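Local coordinates for protein copper-containing nitrite reductase (Thermus scotoductus, PDB 6HBE) that probably reduces nitrite to nitric oxide during denitrification, as a three-domain, copper-containing nitrite reductase that works as a homotrimer, at residues Val367-Asp380 and Leu408-Pro421. Numbering follows the deposited sequence.
Sequences VGTTVEFVNEDVFD and LGHGERYRITFTKP
V371 pairs with I416 and F373 with Y414 through two-way backbone hydrogen bonds, joining strands 370-375 and 413-417 antiparallel at 161°. N375 N to E412 O and G411 N to N375 O continue the pairing into the type II turn G409-E412. On the face bearing E372, its carboxylate is shared between two arginines: OE1 takes R413 NH1 at 2.9 Å and is also hydrogen-bonded to H321 of the second subunit, while OE2 is gripped side-on by R415, NE at 2.9 Å and NH2 at 3.3 Å. Both arginines come from above the carboxylate plane. CG anti to the backbone N (chi1 179°) and an extended chain carry the carboxylate between the two arginines; V374 CG2 lies over one face of the R413 guanidinium, which also bridges to E322 of the second subunit. A glutamine here would probably leave R415 without the carboxylate it bonds and R413 leaning on E322. Further along, T370 OG1 and T417 OG1 bond at 2.8 Å. On the face bearing V371, F373 and I416, F373 CE2 meets I416 CD1, and V371 CG2 lies 3.9 Å from F418 CE2, at the ring edge. At the loop end N375 ND2 reaches L408 O (2.8 Å), D380 OD2 accepts H410 N through its anti lone pair (2.8 Å, 174°), and H410 ND1 hydrogen-bonds D377 O from above the carbonyl plane, while its NE2 bonds Y177 of the second subunit. The D377 carboxylate accepts from copper ligand H390; this antiparallel pairing, with 413-417 outermost in its sheet of a cupredoxin sandwich, thus runs into the copper-site loops.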
# COMPACT_ATOMS: atom_id res chain seq x y z
N VAL C 367 12.41 -34.04 -14.04
CA VAL C 367 12.53 -34.29 -15.48
C VAL C 367 11.16 -34.46 -16.15
O VAL C 367 10.24 -35.05 -15.55
CB VAL C 367 13.43 -35.53 -15.81
CG1 VAL C 367 14.90 -35.23 -15.48
CG2 VAL C 367 12.96 -36.79 -15.08
N GLY C 368 11.04 -33.94 -17.37
CA GLY C 368 9.77 -33.95 -18.11
C GLY C 368 8.99 -32.64 -18.01
O GLY C 368 8.02 -32.44 -18.76
N THR C 369 9.41 -31.74 -17.12
CA THR C 369 8.64 -30.51 -16.84
C THR C 369 8.94 -29.43 -17.85
O THR C 369 10.08 -29.27 -18.30
CB THR C 369 8.95 -30.00 -15.41
OG1 THR C 369 8.54 -30.98 -14.46
CG2 THR C 369 8.19 -28.67 -15.09
N THR C 370 7.91 -28.65 -18.19
CA THR C 370 8.05 -27.53 -19.07
C THR C 370 8.01 -26.24 -18.24
O THR C 370 7.06 -26.02 -17.48
CB THR C 370 6.92 -27.52 -20.11
OG1 THR C 370 7.04 -28.68 -20.96
CG2 THR C 370 6.97 -26.27 -20.96
N VAL C 371 9.00 -25.38 -18.44
CA VAL C 371 9.08 -24.04 -17.84
C VAL C 371 8.60 -23.04 -18.88
O VAL C 371 9.00 -23.11 -20.05
CB VAL C 371 10.54 -23.71 -17.46
CG1 VAL C 371 10.72 -22.24 -17.03
CG2 VAL C 371 11.01 -24.65 -16.37
N GLU C 372 7.78 -22.07 -18.45
CA GLU C 372 7.44 -20.93 -19.30
C GLU C 372 7.99 -19.66 -18.66
O GLU C 372 7.53 -19.27 -17.58
CB GLU C 372 5.92 -20.82 -19.47
CG GLU C 372 5.46 -19.63 -20.33
CD GLU C 372 3.96 -19.60 -20.59
OE1 GLU C 372 3.20 -19.08 -19.73
OE2 GLU C 372 3.52 -20.10 -21.66
N PHE C 373 8.95 -19.02 -19.34
CA PHE C 373 9.37 -17.65 -19.03
C PHE C 373 8.30 -16.66 -19.53
O PHE C 373 7.82 -16.78 -20.68
CB PHE C 373 10.72 -17.30 -19.67
CG PHE C 373 11.91 -17.90 -18.97
CD1 PHE C 373 12.51 -17.25 -17.90
CD2 PHE C 373 12.44 -19.13 -19.37
CE1 PHE C 373 13.61 -17.80 -17.24
CE2 PHE C 373 13.53 -19.69 -18.71
CZ PHE C 373 14.13 -19.03 -17.65
N VAL C 374 7.91 -15.72 -18.67
CA VAL C 374 6.99 -14.63 -19.10
C VAL C 374 7.55 -13.29 -18.64
O VAL C 374 7.99 -13.18 -17.50
CB VAL C 374 5.53 -14.86 -18.59
CG1 VAL C 374 5.45 -14.93 -17.06
CG2 VAL C 374 4.59 -13.78 -19.10
N ASN C 375 7.54 -12.28 -19.50
CA ASN C 375 8.02 -10.97 -19.12
C ASN C 375 6.87 -10.12 -18.57
O ASN C 375 6.00 -9.69 -19.32
CB ASN C 375 8.73 -10.23 -20.27
CG ASN C 375 9.48 -8.99 -19.80
OD1 ASN C 375 9.48 -8.66 -18.60
ND2 ASN C 375 10.11 -8.29 -20.72
N GLU C 376 6.89 -9.88 -17.25
CA GLU C 376 5.90 -9.02 -16.59
C GLU C 376 6.31 -7.54 -16.56
O GLU C 376 5.47 -6.67 -16.31
CB GLU C 376 5.59 -9.52 -15.16
CG GLU C 376 4.73 -10.77 -15.05
CD GLU C 376 3.33 -10.66 -15.71
OE1 GLU C 376 2.79 -9.55 -16.00
OE2 GLU C 376 2.70 -11.72 -15.94
N ASP C 377 7.58 -7.21 -16.85
CA ASP C 377 7.94 -5.79 -16.96
C ASP C 377 7.19 -5.23 -18.17
O ASP C 377 6.96 -5.94 -19.16
CB ASP C 377 9.46 -5.56 -17.06
CG ASP C 377 10.16 -5.51 -15.68
OD1 ASP C 377 9.52 -5.13 -14.65
OD2 ASP C 377 11.37 -5.83 -15.61
N VAL C 378 6.76 -3.96 -18.06
CA VAL C 378 5.80 -3.34 -18.97
C VAL C 378 6.45 -2.43 -20.02
O VAL C 378 6.00 -2.44 -21.17
CB VAL C 378 4.71 -2.56 -18.16
CG1 VAL C 378 3.54 -2.15 -19.06
CG2 VAL C 378 4.18 -3.43 -17.05
N PHE C 379 7.49 -1.67 -19.65
CA PHE C 379 8.20 -0.75 -20.56
C PHE C 379 9.21 -1.54 -21.43
O PHE C 379 10.29 -1.89 -20.97
CB PHE C 379 8.93 0.34 -19.77
CG PHE C 379 9.49 1.47 -20.61
CD1 PHE C 379 10.71 1.35 -21.25
CD2 PHE C 379 8.82 2.67 -20.68
CE1 PHE C 379 11.23 2.40 -21.99
CE2 PHE C 379 9.34 3.74 -21.40
CZ PHE C 379 10.55 3.60 -22.07
N ASP C 380 8.84 -1.83 -22.68
CA ASP C 380 9.69 -2.68 -23.56
C ASP C 380 10.26 -1.89 -24.77
O ASP C 380 10.66 -2.46 -25.79
CB ASP C 380 8.92 -3.96 -23.95
CG ASP C 380 7.61 -3.68 -24.69
OD1 ASP C 380 7.40 -2.53 -25.20
OD2 ASP C 380 6.77 -4.61 -24.76
N LEU C 408 12.24 -10.92 -24.85
CA LEU C 408 10.77 -10.87 -24.70
C LEU C 408 10.33 -9.45 -24.32
O LEU C 408 10.91 -8.83 -23.40
CB LEU C 408 10.34 -11.83 -23.61
CG LEU C 408 10.72 -13.31 -23.79
CD1 LEU C 408 10.20 -14.11 -22.61
CD2 LEU C 408 10.15 -13.86 -25.10
N GLY C 409 9.35 -8.94 -25.06
CA GLY C 409 8.59 -7.73 -24.70
C GLY C 409 7.50 -8.06 -23.66
O GLY C 409 7.36 -9.21 -23.21
N HIS C 410 6.69 -7.06 -23.31
CA HIS C 410 5.70 -7.25 -22.25
C HIS C 410 4.68 -8.33 -22.58
O HIS C 410 4.09 -8.31 -23.64
CB HIS C 410 4.94 -5.98 -21.95
CG HIS C 410 3.88 -6.19 -20.93
ND1 HIS C 410 4.16 -6.58 -19.64
CD2 HIS C 410 2.53 -6.15 -21.02
CE1 HIS C 410 3.03 -6.73 -18.97
NE2 HIS C 410 2.03 -6.48 -19.79
N GLY C 411 4.47 -9.26 -21.67
CA GLY C 411 3.48 -10.29 -21.86
C GLY C 411 3.84 -11.34 -22.89
O GLY C 411 2.97 -12.18 -23.20
N GLU C 412 5.08 -11.30 -23.43
CA GLU C 412 5.57 -12.36 -24.35
C GLU C 412 6.12 -13.50 -23.54
O GLU C 412 6.53 -13.32 -22.39
CB GLU C 412 6.60 -11.83 -25.35
CG GLU C 412 5.98 -10.82 -26.31
CD GLU C 412 6.92 -10.30 -27.38
OE1 GLU C 412 8.15 -10.34 -27.22
OE2 GLU C 412 6.40 -9.79 -28.40
N ARG C 413 6.11 -14.70 -24.13
CA ARG C 413 6.36 -15.95 -23.40
C ARG C 413 7.32 -16.88 -24.16
O ARG C 413 7.35 -16.86 -25.39
CB ARG C 413 5.06 -16.72 -23.14
CG ARG C 413 3.99 -15.94 -22.36
CD ARG C 413 2.61 -16.58 -22.36
NE ARG C 413 1.69 -15.66 -21.69
CZ ARG C 413 1.45 -15.60 -20.38
NH1 ARG C 413 1.99 -16.47 -19.52
NH2 ARG C 413 0.62 -14.66 -19.93
N TYR C 414 8.10 -17.69 -23.45
CA TYR C 414 8.96 -18.70 -24.10
C TYR C 414 9.03 -19.96 -23.26
O TYR C 414 9.36 -19.88 -22.07
CB TYR C 414 10.36 -18.14 -24.37
CG TYR C 414 11.26 -19.07 -25.18
CD1 TYR C 414 11.07 -19.23 -26.56
CD2 TYR C 414 12.29 -19.78 -24.57
CE1 TYR C 414 11.88 -20.08 -27.30
CE2 TYR C 414 13.12 -20.62 -25.30
CZ TYR C 414 12.90 -20.77 -26.65
OH TYR C 414 13.73 -21.61 -27.34
N ARG C 415 8.75 -21.11 -23.88
CA ARG C 415 8.73 -22.42 -23.22
C ARG C 415 9.96 -23.30 -23.52
O ARG C 415 10.50 -23.30 -24.65
CB ARG C 415 7.46 -23.17 -23.59
CG ARG C 415 6.22 -22.63 -22.91
CD ARG C 415 4.97 -23.43 -23.20
NE ARG C 415 3.78 -22.80 -22.59
CZ ARG C 415 2.57 -23.37 -22.50
NH1 ARG C 415 2.36 -24.60 -22.97
NH2 ARG C 415 1.56 -22.70 -21.94
N ILE C 416 10.40 -24.01 -22.49
CA ILE C 416 11.52 -24.96 -22.55
C ILE C 416 11.12 -26.20 -21.77
O ILE C 416 10.69 -26.10 -20.62
CB ILE C 416 12.80 -24.38 -21.89
CG1 ILE C 416 13.27 -23.15 -22.64
CG2 ILE C 416 13.90 -25.43 -21.84
CD1 ILE C 416 14.29 -22.34 -21.86
N THR C 417 11.27 -27.37 -22.38
CA THR C 417 11.01 -28.64 -21.70
C THR C 417 12.35 -29.29 -21.36
O THR C 417 13.20 -29.47 -22.25
CB THR C 417 10.20 -29.58 -22.61
OG1 THR C 417 8.99 -28.91 -23.02
CG2 THR C 417 9.83 -30.89 -21.90
N PHE C 418 12.54 -29.63 -20.08
CA PHE C 418 13.77 -30.24 -19.56
C PHE C 418 13.57 -31.77 -19.41
O PHE C 418 12.66 -32.21 -18.71
CB PHE C 418 14.19 -29.60 -18.21
CG PHE C 418 14.64 -28.17 -18.33
CD1 PHE C 418 15.96 -27.86 -18.64
CD2 PHE C 418 13.75 -27.12 -18.14
CE1 PHE C 418 16.38 -26.55 -18.77
CE2 PHE C 418 14.16 -25.80 -18.27
CZ PHE C 418 15.48 -25.51 -18.58
N THR C 419 14.39 -32.56 -20.11
CA THR C 419 14.26 -34.05 -20.13
C THR C 419 15.33 -34.84 -19.35
O THR C 419 15.17 -36.05 -19.12
CB THR C 419 14.30 -34.58 -21.59
OG1 THR C 419 15.57 -34.27 -22.18
CG2 THR C 419 13.16 -33.95 -22.44
N LYS C 420 16.40 -34.16 -18.94
CA LYS C 420 17.52 -34.82 -18.28
C LYS C 420 17.94 -34.01 -17.05
O LYS C 420 17.72 -32.79 -17.04
CB LYS C 420 18.71 -34.89 -19.25
CG LYS C 420 18.45 -35.66 -20.54
CD LYS C 420 19.75 -35.91 -21.30
CE LYS C 420 19.53 -36.15 -22.78
NZ LYS C 420 18.75 -37.39 -23.03
N PRO C 421 18.53 -34.67 -16.03
CA PRO C 421 18.99 -33.95 -14.85
C PRO C 421 20.17 -33.04 -15.13
O PRO C 421 20.91 -33.25 -16.10
CB PRO C 421 19.36 -35.06 -13.85
CG PRO C 421 19.58 -36.28 -14.66
CD PRO C 421 18.82 -36.12 -15.94